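Local coordinates for protein drought responsive inactive kinase 1 (Zea mays, PDB 6EAS) that is a drought-responsive pseudokinase, probably membrane-bound and of uncertain activity, whose kinase-fold domain holds an inhibitor-like pyrimidine at its hinge, at residues G64-V69 and F122-N127; Q87-I92 and Y109-H114; L148-G153 and F184-S189; I154-E159 and E295-M300. One frame throughout, in Å; residues are numbered along the deposited sequence.

All four contacts belong to one protein kinase domain. Interactions 1 and 2 lie in the N-lobe, where both reach the five-stranded antiparallel sheet; their centres are 19 Å apart, and interaction 2 is nested inside the loop that interaction 1 closes. Interactions 3 and 4 come later in the chain, share helix 144-163 of the C-lobe and have centres 11 Å apart, with Met152 packed on Met300 between them. The lobes meet through interactions 1 and 3, 16 Å apart between centres, where Glu123 forms a salt bridge with Lys187. Sheet, hinge, hairpin and helical core thus follow one another from lobe to lobe, with the ligand at the hinge.

Interaction 1 (G64-V69 and F122-N127); sequences GVEIAV and FEYAPN. With J3A (6-(4-methylpiperazin-1-yl)-N-(5-methyl-1H-pyrazol-3-yl)-2-[(E)-2-phenylethenyl]pyrimidin-4-amine), chain B.
Ala68 and Phe122 form an antiparallel hydrogen-bonded pair between strand 66-72 and strand 116-123: Ala68 N donates to Phe122 O at 3.0 Å, and Phe122 N donates back to Ala68 O at 2.8 Å. After Phe122 the chain leaves the sheet as the kinase hinge, and a water takes over the spacing, donating to Glu66 O at 2.7 Å and accepting from Tyr124 N. Tyr124 carries most of the side-chain contact. Its CG, anti to the backbone N (chi1 176°), turns the ring toward Glu66, past which it runs obliquely; Tyr124 CB lies 3.8 Å from Glu66 CB and CD2 sits beside the extended glutamate, whose carboxylate is turned 50° from the ring. The CE1 corner of Tyr124 faces the ligand instead, 3.5 Å from N5 of J3A. Ala68 CB lies against the ligand's pyrazole. Three hinge bonds hold J3A in the manner of a kinase inhibitor: N7 to Glu123 O, N5 to Ala125 O, and an almost straight bond (178°) from Ala125 N to N6 at 2.8 Å. In the N-lobe sheet, strand 66-72 runs between 54-60 and 116-123. Lys58 pairs with Glu66 and makes a cation-pi contact with Tyr124, while Ile67 packs on Leu107 of strand 106-113.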
# COMPACT_ATOMS: atom_id res chain seq x y z
N GLY A 64 -9.78 4.14 21.93
CA GLY A 64 -9.13 2.84 21.75
C GLY A 64 -8.68 2.55 20.31
O GLY A 64 -8.11 1.49 20.04
N VAL A 65 -8.92 3.48 19.37
CA VAL A 65 -8.53 3.26 17.97
C VAL A 65 -7.02 3.44 17.87
O VAL A 65 -6.46 4.46 18.28
CB VAL A 65 -9.27 4.18 16.98
CG1 VAL A 65 -8.64 4.16 15.59
CG2 VAL A 65 -10.75 3.81 16.90
N GLU A 66 -6.35 2.39 17.41
CA GLU A 66 -4.93 2.44 17.20
C GLU A 66 -4.63 3.26 15.94
O GLU A 66 -5.43 3.25 14.99
CB GLU A 66 -4.38 1.02 17.11
CG GLU A 66 -4.52 0.27 18.41
CD GLU A 66 -3.86 -1.09 18.38
OE1 GLU A 66 -2.72 -1.20 18.87
OE2 GLU A 66 -4.49 -2.02 17.85
N ILE A 67 -3.51 3.98 15.98
CA ILE A 67 -3.12 4.94 14.96
C ILE A 67 -1.62 4.82 14.69
O ILE A 67 -0.85 4.41 15.56
CB ILE A 67 -3.50 6.39 15.34
CG1 ILE A 67 -2.79 6.87 16.61
CG2 ILE A 67 -5.01 6.55 15.43
CD1 ILE A 67 -2.95 8.36 16.88
N ALA A 68 -1.25 5.19 13.46
CA ALA A 68 0.11 5.41 13.01
C ALA A 68 0.25 6.89 12.62
O ALA A 68 -0.43 7.36 11.69
CB ALA A 68 0.40 4.49 11.84
N VAL A 69 1.07 7.63 13.36
CA VAL A 69 1.20 9.05 13.17
C VAL A 69 2.44 9.32 12.30
O VAL A 69 3.55 8.98 12.68
CB VAL A 69 1.27 9.77 14.52
CG1 VAL A 69 1.57 11.25 14.35
CG2 VAL A 69 -0.01 9.56 15.32
N PHE A 122 -2.85 8.02 10.43
CA PHE A 122 -3.33 6.93 9.60
C PHE A 122 -3.82 5.77 10.47
O PHE A 122 -3.52 5.70 11.64
CB PHE A 122 -2.21 6.46 8.68
CG PHE A 122 -1.84 7.43 7.59
CD1 PHE A 122 -2.62 7.55 6.45
CD2 PHE A 122 -0.69 8.20 7.69
CE1 PHE A 122 -2.26 8.43 5.44
CE2 PHE A 122 -0.34 9.08 6.68
CZ PHE A 122 -1.13 9.20 5.56
N GLU A 123 -4.61 4.92 9.85
CA GLU A 123 -5.04 3.65 10.40
C GLU A 123 -3.80 2.85 10.80
O GLU A 123 -2.74 3.01 10.19
CB GLU A 123 -5.83 2.89 9.34
CG GLU A 123 -7.19 3.50 9.06
CD GLU A 123 -7.97 2.73 8.02
OE1 GLU A 123 -7.38 2.34 7.01
OE2 GLU A 123 -9.17 2.53 8.22
N TYR A 124 -3.91 2.05 11.85
CA TYR A 124 -2.81 1.22 12.26
C TYR A 124 -3.06 -0.20 11.77
O TYR A 124 -4.13 -0.77 12.05
CB TYR A 124 -2.61 1.21 13.78
CG TYR A 124 -1.50 0.27 14.19
CD1 TYR A 124 -0.18 0.57 13.89
CD2 TYR A 124 -1.78 -0.94 14.81
CE1 TYR A 124 0.84 -0.30 14.22
CE2 TYR A 124 -0.76 -1.81 15.17
CZ TYR A 124 0.55 -1.49 14.87
OH TYR A 124 1.56 -2.34 15.18
N ALA A 125 -2.09 -0.75 11.03
CA ALA A 125 -2.15 -2.13 10.54
C ALA A 125 -1.28 -3.00 11.43
O ALA A 125 -0.06 -2.95 11.37
CB ALA A 125 -1.70 -2.20 9.09
N PRO A 126 -1.86 -3.87 12.28
CA PRO A 126 -1.04 -4.61 13.23
C PRO A 126 -0.10 -5.66 12.61
O PRO A 126 0.93 -5.95 13.20
CB PRO A 126 -2.09 -5.21 14.19
CG PRO A 126 -3.33 -5.31 13.36
CD PRO A 126 -3.29 -4.12 12.42
N ASN A 127 -0.38 -6.17 11.41
CA ASN A 127 0.48 -7.24 10.84
C ASN A 127 1.55 -6.69 9.89
O ASN A 127 2.17 -7.44 9.14
CB ASN A 127 -0.38 -8.36 10.24
CG ASN A 127 -0.90 -9.27 11.33
OD1 ASN A 127 -0.12 -9.84 12.08
ND2 ASN A 127 -2.21 -9.43 11.42
C4 J3A B . 7.57 1.92 7.72
C14 J3A B . 4.32 -5.25 14.82
C5 J3A B . 8.68 2.48 7.10
C6 J3A B . 9.94 2.26 7.60
C11 J3A B . 3.21 -2.52 11.81
C7 J3A B . 6.54 0.53 9.50
C8 J3A B . 6.49 -0.66 10.07
C9 J3A B . 5.30 -1.30 10.67
C10 J3A B . 4.51 -3.04 11.95
C12 J3A B . 3.05 -1.35 11.08
C13 J3A B . 3.81 -4.93 13.42
N1 J3A B . 5.55 -2.41 11.37
N2 J3A B . 4.09 -0.76 10.49
C3 J3A B . 7.71 1.13 8.86
N3 J3A B . 4.79 -4.19 12.64
C1 J3A B . 10.10 1.47 8.73
C2 J3A B . 9.00 0.91 9.34
N4 J3A B . 5.71 -4.84 14.99
C15 J3A B . 6.52 -5.41 13.91
C16 J3A B . 6.09 -4.85 12.56
C17 J3A B . 6.23 -5.25 16.29
N5 J3A B . 1.78 -0.80 10.92
C18 J3A B . 1.41 0.42 10.39
N6 J3A B . 0.15 0.84 10.45
N7 J3A B . 0.15 2.04 9.82
C19 J3A B . 1.36 2.38 9.37
C20 J3A B . 2.20 1.35 9.70
C21 J3A B . 1.59 3.66 8.65
O HOH W 1 -6.69 1.84 13.10

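Interaction 2 (Q87-I92 and Y109-H114); sequences QYRKKI and YCEEEH
Tyr88 brings the end of its ring up to strand 106-113, where its hydroxyl lies at the edge of the Tyr109 ring. Ile92 serves both aromatics: its CD1 rests 3.8 Å above the plane of the Tyr88 ring, over the centre, and its CG2 covers one face of Tyr109, offset toward the rim. The third flat group, the Arg89 guanidinium, receives Glu111 at its edge and in its plane. This is the N-lobe of the kinase fold, with helix 82-97 in the place of helix C; the axis of its segment 87-92 lies 11.0 Å from that of strand 109-113, at the edge of the sheet, and the two run nearly antiparallel. Tyr109 CB faces the helix, 4.0 Å from Ile92 CG1. From there the ring takes the crowded position, CG between the backbone N and carbonyl carbon (chi1 60°), which gives its face to Ile92 CG2. The Tyr88 hydroxyl is satisfied by Val119 O of the adjacent strand.

On the polar side the two oxygens of Glu111 have different partners. Glu111 OE1 stands 3.7 Å from Tyr88 CE2 and pairs with Arg118 NE, while Arg89 NE goes to Glu85. The two arginines probably offset the closeness of the Glu85 and Glu111 carboxylates. The salt bridge across the contact uses the other oxygen: Arg89 NH2 donates to the syn lone pair of Glu111 OE2 at 2.8 Å, with an N-H...O angle of 159° and the acceptor 9° out of the guanidinium plane.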
# COMPACT_ATOMS: atom_id res chain seq x y z
N GLN A 87 2.11 21.43 -0.60
CA GLN A 87 2.14 19.97 -0.82
C GLN A 87 1.39 19.24 0.31
O GLN A 87 0.61 18.31 0.07
CB GLN A 87 3.59 19.48 -0.86
CG GLN A 87 4.40 19.97 -2.06
CD GLN A 87 4.00 19.28 -3.34
OE1 GLN A 87 2.88 19.42 -3.83
NE2 GLN A 87 4.94 18.53 -3.91
N TYR A 88 1.65 19.68 1.54
CA TYR A 88 1.05 19.13 2.74
C TYR A 88 -0.48 19.14 2.63
O TYR A 88 -1.12 18.13 2.86
CB TYR A 88 1.49 19.95 3.96
CG TYR A 88 0.85 19.51 5.26
CD1 TYR A 88 1.35 18.43 5.96
CD2 TYR A 88 -0.27 20.15 5.76
CE1 TYR A 88 0.77 18.01 7.15
CE2 TYR A 88 -0.85 19.75 6.95
CZ TYR A 88 -0.33 18.68 7.65
OH TYR A 88 -0.90 18.27 8.81
N ARG A 89 -1.05 20.30 2.28
CA ARG A 89 -2.51 20.50 2.26
C ARG A 89 -3.14 19.77 1.07
O ARG A 89 -4.30 19.32 1.15
CB ARG A 89 -2.86 21.99 2.23
CG ARG A 89 -2.27 22.77 3.40
CD ARG A 89 -2.82 24.18 3.55
NE ARG A 89 -2.33 24.77 4.79
CZ ARG A 89 -2.55 26.02 5.18
NH1 ARG A 89 -3.21 26.85 4.39
NH2 ARG A 89 -2.13 26.42 6.36
N LYS A 90 -2.40 19.70 -0.04
CA LYS A 90 -2.81 18.95 -1.24
C LYS A 90 -2.90 17.45 -0.87
O LYS A 90 -3.94 16.82 -1.10
CB LYS A 90 -1.83 19.19 -2.39
N LYS A 91 -1.84 16.91 -0.26
CA LYS A 91 -1.88 15.50 0.15
C LYS A 91 -3.12 15.25 1.03
O LYS A 91 -3.92 14.35 0.73
CB LYS A 91 -0.59 15.06 0.85
CG LYS A 91 -0.61 13.61 1.33
CD LYS A 91 0.73 13.06 1.72
CE LYS A 91 0.69 11.56 1.98
NZ LYS A 91 1.27 11.22 3.31
N ILE A 92 -3.31 16.05 2.08
CA ILE A 92 -4.46 15.83 2.98
C ILE A 92 -5.76 15.87 2.17
O ILE A 92 -6.64 15.06 2.38
CB ILE A 92 -4.51 16.83 4.16
CG1 ILE A 92 -3.66 16.36 5.33
CG2 ILE A 92 -5.94 17.07 4.61
CD1 ILE A 92 -2.18 16.46 5.08
N TYR A 109 -5.25 14.86 10.87
CA TYR A 109 -4.05 15.60 10.62
C TYR A 109 -3.89 16.62 11.76
O TYR A 109 -4.85 16.90 12.48
CB TYR A 109 -4.13 16.30 9.26
CG TYR A 109 -5.28 17.26 9.14
CD1 TYR A 109 -6.56 16.82 8.86
CD2 TYR A 109 -5.10 18.63 9.31
CE1 TYR A 109 -7.63 17.69 8.76
CE2 TYR A 109 -6.16 19.52 9.21
CZ TYR A 109 -7.43 19.05 8.93
OH TYR A 109 -8.48 19.91 8.83
N CYS A 110 -2.67 17.14 11.91
CA CYS A 110 -2.40 18.17 12.89
C CYS A 110 -1.33 19.11 12.36
O CYS A 110 -0.19 18.72 12.14
CB CYS A 110 -1.94 17.57 14.22
SG CYS A 110 -1.38 18.83 15.40
N GLU A 111 -1.73 20.37 12.16
CA GLU A 111 -0.80 21.44 11.86
C GLU A 111 -0.76 22.36 13.09
O GLU A 111 -1.79 22.74 13.61
CB GLU A 111 -1.25 22.12 10.57
CG GLU A 111 -0.62 23.49 10.36
CD GLU A 111 -0.55 23.89 8.90
OE1 GLU A 111 0.06 23.13 8.11
OE2 GLU A 111 -1.09 24.96 8.55
N GLU A 112 0.45 22.68 13.55
CA GLU A 112 0.68 23.55 14.70
C GLU A 112 2.00 24.28 14.45
O GLU A 112 2.87 23.75 13.75
CB GLU A 112 0.64 22.70 15.98
CG GLU A 112 1.10 23.42 17.23
CD GLU A 112 0.24 24.59 17.65
OE1 GLU A 112 -0.95 24.36 17.97
OE2 GLU A 112 0.75 25.74 17.62
N GLU A 113 2.14 25.50 14.97
CA GLU A 113 3.36 26.28 14.76
C GLU A 113 4.25 26.26 16.00
O GLU A 113 5.47 26.46 15.86
CB GLU A 113 3.03 27.72 14.36
CG GLU A 113 2.22 27.83 13.08
CD GLU A 113 2.76 27.06 11.88
OE1 GLU A 113 3.99 26.90 11.78
OE2 GLU A 113 1.95 26.63 11.05
N HIS A 114 3.66 26.02 17.17
CA HIS A 114 4.34 26.12 18.46
C HIS A 114 4.07 24.87 19.29
O HIS A 114 3.04 24.79 19.94
CB HIS A 114 3.88 27.39 19.20
CG HIS A 114 3.83 28.59 18.32
ND1 HIS A 114 2.64 29.22 18.01
CD2 HIS A 114 4.80 29.26 17.67
CE1 HIS A 114 2.89 30.23 17.20
NE2 HIS A 114 4.22 30.27 16.97

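Interaction 3 (L148-G153 and F184-S189); sequences LRISMG and FAAKVS
Apolar packing joins Ile150 and Ala186, whose CA atoms are 5.1 Å apart. Ile150 CG2, anti to the backbone N, lies 4.2 Å from Ala186 CB, while its other branch turns toward the preceding turn and brings CG1 to 3.4 Å from Phe184 O. Ala186 CB also leans on the helix backbone, 3.7 Å from Ile150 O and 4.4 Å from Gly153 C; with no side chain at Gly153, the strand can come close here.

The charged group lies flat across the turn. Arg149 starts with CG anti to its own N (chi1 176°) and bends at chi2 (149°), which lays one guanidinium face over Ala185 CB, 3.6 Å from NH2. Its charge is met by Asp183, just ahead of the segment, through a salt bridge from NH2. Arg149 NH1 and Ala185 N, both donors, merely lie near each other, and Ala185 N bonds to Thr181 OG1.

A water supplies the polar link between the backbones: it donates to Arg149 O and accepts from Ala186 N at 2.9 Å.

Phe184, with positive phi (63°), sits in the turn between strands 178-180 and 186-188. This is the small beta hairpin of the kinase C-lobe, packed on helix 144-163 in the place of helix E, and its second strand leads toward the position of the DFG motif in active kinases.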
# COMPACT_ATOMS: atom_id res chain seq x y z
N LEU A 148 -4.45 -14.86 -2.29
CA LEU A 148 -5.50 -14.43 -3.25
C LEU A 148 -6.28 -13.24 -2.68
O LEU A 148 -6.63 -12.32 -3.39
CB LEU A 148 -6.48 -15.58 -3.55
CG LEU A 148 -5.89 -16.84 -4.19
CD1 LEU A 148 -7.00 -17.70 -4.79
CD2 LEU A 148 -4.85 -16.50 -5.23
N ARG A 149 -6.58 -13.32 -1.39
CA ARG A 149 -7.34 -12.29 -0.71
C ARG A 149 -6.55 -10.98 -0.72
O ARG A 149 -7.09 -9.92 -1.04
CB ARG A 149 -7.69 -12.75 0.70
CG ARG A 149 -8.41 -11.69 1.53
CD ARG A 149 -9.37 -12.29 2.54
NE ARG A 149 -9.95 -11.24 3.38
CZ ARG A 149 -9.45 -10.85 4.54
NH1 ARG A 149 -8.30 -11.36 4.97
NH2 ARG A 149 -10.09 -9.96 5.28
N ILE A 150 -5.25 -11.05 -0.41
CA ILE A 150 -4.35 -9.88 -0.45
C ILE A 150 -4.30 -9.31 -1.87
O ILE A 150 -4.46 -8.12 -2.05
CB ILE A 150 -2.96 -10.25 0.11
CG1 ILE A 150 -3.02 -10.50 1.61
CG2 ILE A 150 -1.93 -9.19 -0.23
CD1 ILE A 150 -1.86 -11.30 2.16
N SER A 151 -4.09 -10.17 -2.86
CA SER A 151 -4.02 -9.77 -4.27
C SER A 151 -5.31 -9.05 -4.71
O SER A 151 -5.28 -8.08 -5.47
CB SER A 151 -3.78 -10.99 -5.14
OG SER A 151 -2.62 -11.70 -4.73
N MET A 152 -6.45 -9.58 -4.28
CA MET A 152 -7.76 -9.06 -4.68
C MET A 152 -7.96 -7.67 -4.06
O MET A 152 -8.30 -6.69 -4.74
CB MET A 152 -8.87 -10.03 -4.24
CG MET A 152 -10.26 -9.64 -4.73
SD MET A 152 -10.46 -9.76 -6.54
CE MET A 152 -10.00 -8.13 -7.10
N GLY A 153 -7.70 -7.58 -2.75
CA GLY A 153 -7.78 -6.33 -1.99
C GLY A 153 -6.97 -5.21 -2.60
O GLY A 153 -7.43 -4.05 -2.67
N PHE A 184 -5.48 -9.99 7.99
CA PHE A 184 -4.61 -10.12 6.81
C PHE A 184 -5.30 -9.68 5.51
O PHE A 184 -4.95 -10.19 4.41
CB PHE A 184 -4.07 -11.55 6.69
CG PHE A 184 -3.02 -11.90 7.71
CD1 PHE A 184 -3.38 -12.34 8.98
CD2 PHE A 184 -1.68 -11.76 7.42
CE1 PHE A 184 -2.41 -12.63 9.92
CE2 PHE A 184 -0.71 -12.06 8.36
CZ PHE A 184 -1.08 -12.50 9.61
N ALA A 185 -6.22 -8.70 5.60
CA ALA A 185 -6.65 -7.91 4.42
C ALA A 185 -5.51 -6.94 4.05
O ALA A 185 -4.77 -6.51 4.93
CB ALA A 185 -7.93 -7.16 4.71
N ALA A 186 -5.39 -6.61 2.76
CA ALA A 186 -4.41 -5.63 2.28
C ALA A 186 -4.90 -4.20 2.54
O ALA A 186 -6.11 -3.91 2.36
CB ALA A 186 -4.17 -5.82 0.80
N LYS A 187 -3.97 -3.32 2.92
CA LYS A 187 -4.17 -1.88 2.89
C LYS A 187 -2.98 -1.23 2.18
O LYS A 187 -1.87 -1.21 2.68
CB LYS A 187 -4.39 -1.35 4.30
CG LYS A 187 -5.82 -1.54 4.83
CD LYS A 187 -6.05 -0.97 6.20
CE LYS A 187 -7.51 -0.89 6.57
NZ LYS A 187 -8.23 0.19 5.85
N VAL A 188 -3.24 -0.71 0.99
CA VAL A 188 -2.27 0.06 0.23
C VAL A 188 -2.13 1.41 0.93
O VAL A 188 -3.15 1.97 1.34
CB VAL A 188 -2.76 0.22 -1.22
CG1 VAL A 188 -1.79 1.05 -2.05
CG2 VAL A 188 -3.05 -1.12 -1.87
N SER A 189 -0.88 1.88 1.08
CA SER A 189 -0.58 3.13 1.80
C SER A 189 -0.00 4.20 0.87
O SER A 189 0.61 3.92 -0.17
CB SER A 189 0.39 2.87 2.88
OG SER A 189 1.66 2.61 2.30
O HOH W 2 -7.41 -7.84 1.13

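Interaction 4 (I154-E159 and E295-M300); sequences IAYCLE and EVAARM
Ala297 is the residue of helix 295-300 that meets most of helix 154-159, and the contact is chiefly apolar. Its CB faces the other helix and lies 4.4 Å from Ala155 CB, with Tyr156 CD1 at the same distance, set obliquely to the tyrosine ring. Met300, one turn further on, brings its CG to within 4.4 Å of Ala155 CB. With alanines facing each other, their CA atoms come to 5.3 Å and the segment axes to 8.9 Å, a close approach for two helices running nearly antiparallel (153°).

Contacts of polar groups with carbon come next. Glu159 sends its chain out extended, CG anti to the backbone N (chi1 -180°), and thereby lays its carboxylate against the alanine methyl: OE1 is 3.5 Å from Ala297 CB. The same oxygen lies in the plane of the Tyr156 ring, at its edge and 3.8 Å from CD1, so the glutamate fills the angle between tyrosine and alanine. Ala155 O, 4.2 Å from Ala297 CB, already accepts the helix bond from Glu159 N, and the Tyr156 hydroxyl is bonded to Leu306 O near the end of the chain. Neither of these polar atoms needs a partner across the interface.

Tyr221 of helix 214-230 packs on Ala155, Val296 and Met300, tying a third helix to the pair. The three stand in the places of helices alphaE, alphaF and alphaI of a protein kinase, and the contact is part of the helical core of the C-lobe.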
# COMPACT_ATOMS: atom_id res chain seq x y z
N ILE A 154 -5.74 -5.53 -3.01
CA ILE A 154 -4.86 -4.54 -3.63
C ILE A 154 -5.53 -4.05 -4.91
O ILE A 154 -5.63 -2.85 -5.11
CB ILE A 154 -3.44 -5.07 -3.92
CG1 ILE A 154 -2.66 -5.36 -2.64
CG2 ILE A 154 -2.68 -4.07 -4.79
CD1 ILE A 154 -1.46 -6.27 -2.87
N ALA A 155 -6.01 -4.99 -5.74
CA ALA A 155 -6.62 -4.67 -7.02
C ALA A 155 -7.84 -3.74 -6.82
O ALA A 155 -7.99 -2.77 -7.57
CB ALA A 155 -6.97 -5.92 -7.76
N TYR A 156 -8.69 -4.03 -5.83
CA TYR A 156 -9.88 -3.19 -5.58
C TYR A 156 -9.44 -1.78 -5.18
O TYR A 156 -10.08 -0.80 -5.58
CB TYR A 156 -10.82 -3.79 -4.52
CG TYR A 156 -11.62 -4.99 -4.99
CD1 TYR A 156 -12.28 -4.99 -6.20
CD2 TYR A 156 -11.74 -6.11 -4.19
CE1 TYR A 156 -13.00 -6.10 -6.64
CE2 TYR A 156 -12.47 -7.23 -4.60
CZ TYR A 156 -13.11 -7.21 -5.82
OH TYR A 156 -13.81 -8.32 -6.24
N CYS A 157 -8.38 -1.67 -4.37
CA CYS A 157 -7.88 -0.40 -3.95
C CYS A 157 -7.43 0.42 -5.16
O CYS A 157 -7.85 1.56 -5.32
CB CYS A 157 -6.72 -0.51 -2.96
SG CYS A 157 -6.24 1.10 -2.27
N LEU A 158 -6.59 -0.19 -6.02
CA LEU A 158 -6.00 0.53 -7.13
C LEU A 158 -7.11 0.98 -8.10
O LEU A 158 -7.07 2.09 -8.62
CB LEU A 158 -4.99 -0.35 -7.87
CG LEU A 158 -3.80 -0.89 -7.06
CD1 LEU A 158 -2.71 -1.41 -7.99
CD2 LEU A 158 -3.22 0.15 -6.11
N GLU A 159 -8.08 0.09 -8.33
CA GLU A 159 -9.26 0.37 -9.18
C GLU A 159 -9.98 1.62 -8.65
O GLU A 159 -10.29 2.54 -9.43
CB GLU A 159 -10.19 -0.84 -9.22
CG GLU A 159 -11.43 -0.61 -10.08
CD GLU A 159 -12.51 -1.67 -9.94
OE1 GLU A 159 -12.56 -2.36 -8.89
OE2 GLU A 159 -13.29 -1.80 -10.89
N GLU A 295 -10.37 -3.61 -15.47
CA GLU A 295 -10.31 -4.93 -16.16
C GLU A 295 -9.51 -5.94 -15.33
O GLU A 295 -9.84 -7.14 -15.29
CB GLU A 295 -9.61 -4.87 -17.51
CG GLU A 295 -10.20 -3.88 -18.49
CD GLU A 295 -9.30 -3.66 -19.70
OE1 GLU A 295 -8.70 -2.56 -19.81
OE2 GLU A 295 -9.18 -4.59 -20.53
N VAL A 296 -8.40 -5.48 -14.73
CA VAL A 296 -7.61 -6.32 -13.85
C VAL A 296 -8.47 -6.78 -12.67
O VAL A 296 -8.48 -7.95 -12.39
CB VAL A 296 -6.34 -5.61 -13.34
CG1 VAL A 296 -5.62 -6.46 -12.30
CG2 VAL A 296 -5.39 -5.25 -14.47
N ALA A 297 -9.13 -5.83 -11.98
CA ALA A 297 -9.94 -6.13 -10.82
C ALA A 297 -11.07 -7.10 -11.20
O ALA A 297 -11.37 -8.02 -10.43
CB ALA A 297 -10.49 -4.84 -10.24
N ALA A 298 -11.67 -6.88 -12.37
CA ALA A 298 -12.73 -7.74 -12.91
C ALA A 298 -12.23 -9.18 -13.08
O ALA A 298 -12.85 -10.12 -12.57
CB ALA A 298 -13.24 -7.18 -14.22
N ARG A 299 -11.12 -9.36 -13.81
CA ARG A 299 -10.53 -10.69 -14.03
C ARG A 299 -10.10 -11.33 -12.70
O ARG A 299 -10.25 -12.55 -12.51
CB ARG A 299 -9.33 -10.59 -14.98
CG ARG A 299 -8.67 -11.92 -15.31
CD ARG A 299 -9.53 -12.84 -16.16
NE ARG A 299 -8.89 -14.13 -16.38
CZ ARG A 299 -9.53 -15.25 -16.70
NH1 ARG A 299 -10.85 -15.25 -16.87
NH2 ARG A 299 -8.86 -16.38 -16.84
N MET A 300 -9.52 -10.52 -11.80
CA MET A 300 -9.08 -11.04 -10.52
C MET A 300 -10.30 -11.55 -9.74
O MET A 300 -10.23 -12.60 -9.11
CB MET A 300 -8.36 -9.96 -9.70
CG MET A 300 -6.96 -9.64 -10.20
SD MET A 300 -5.86 -11.07 -10.15
CE MET A 300 -5.70 -11.26 -8.38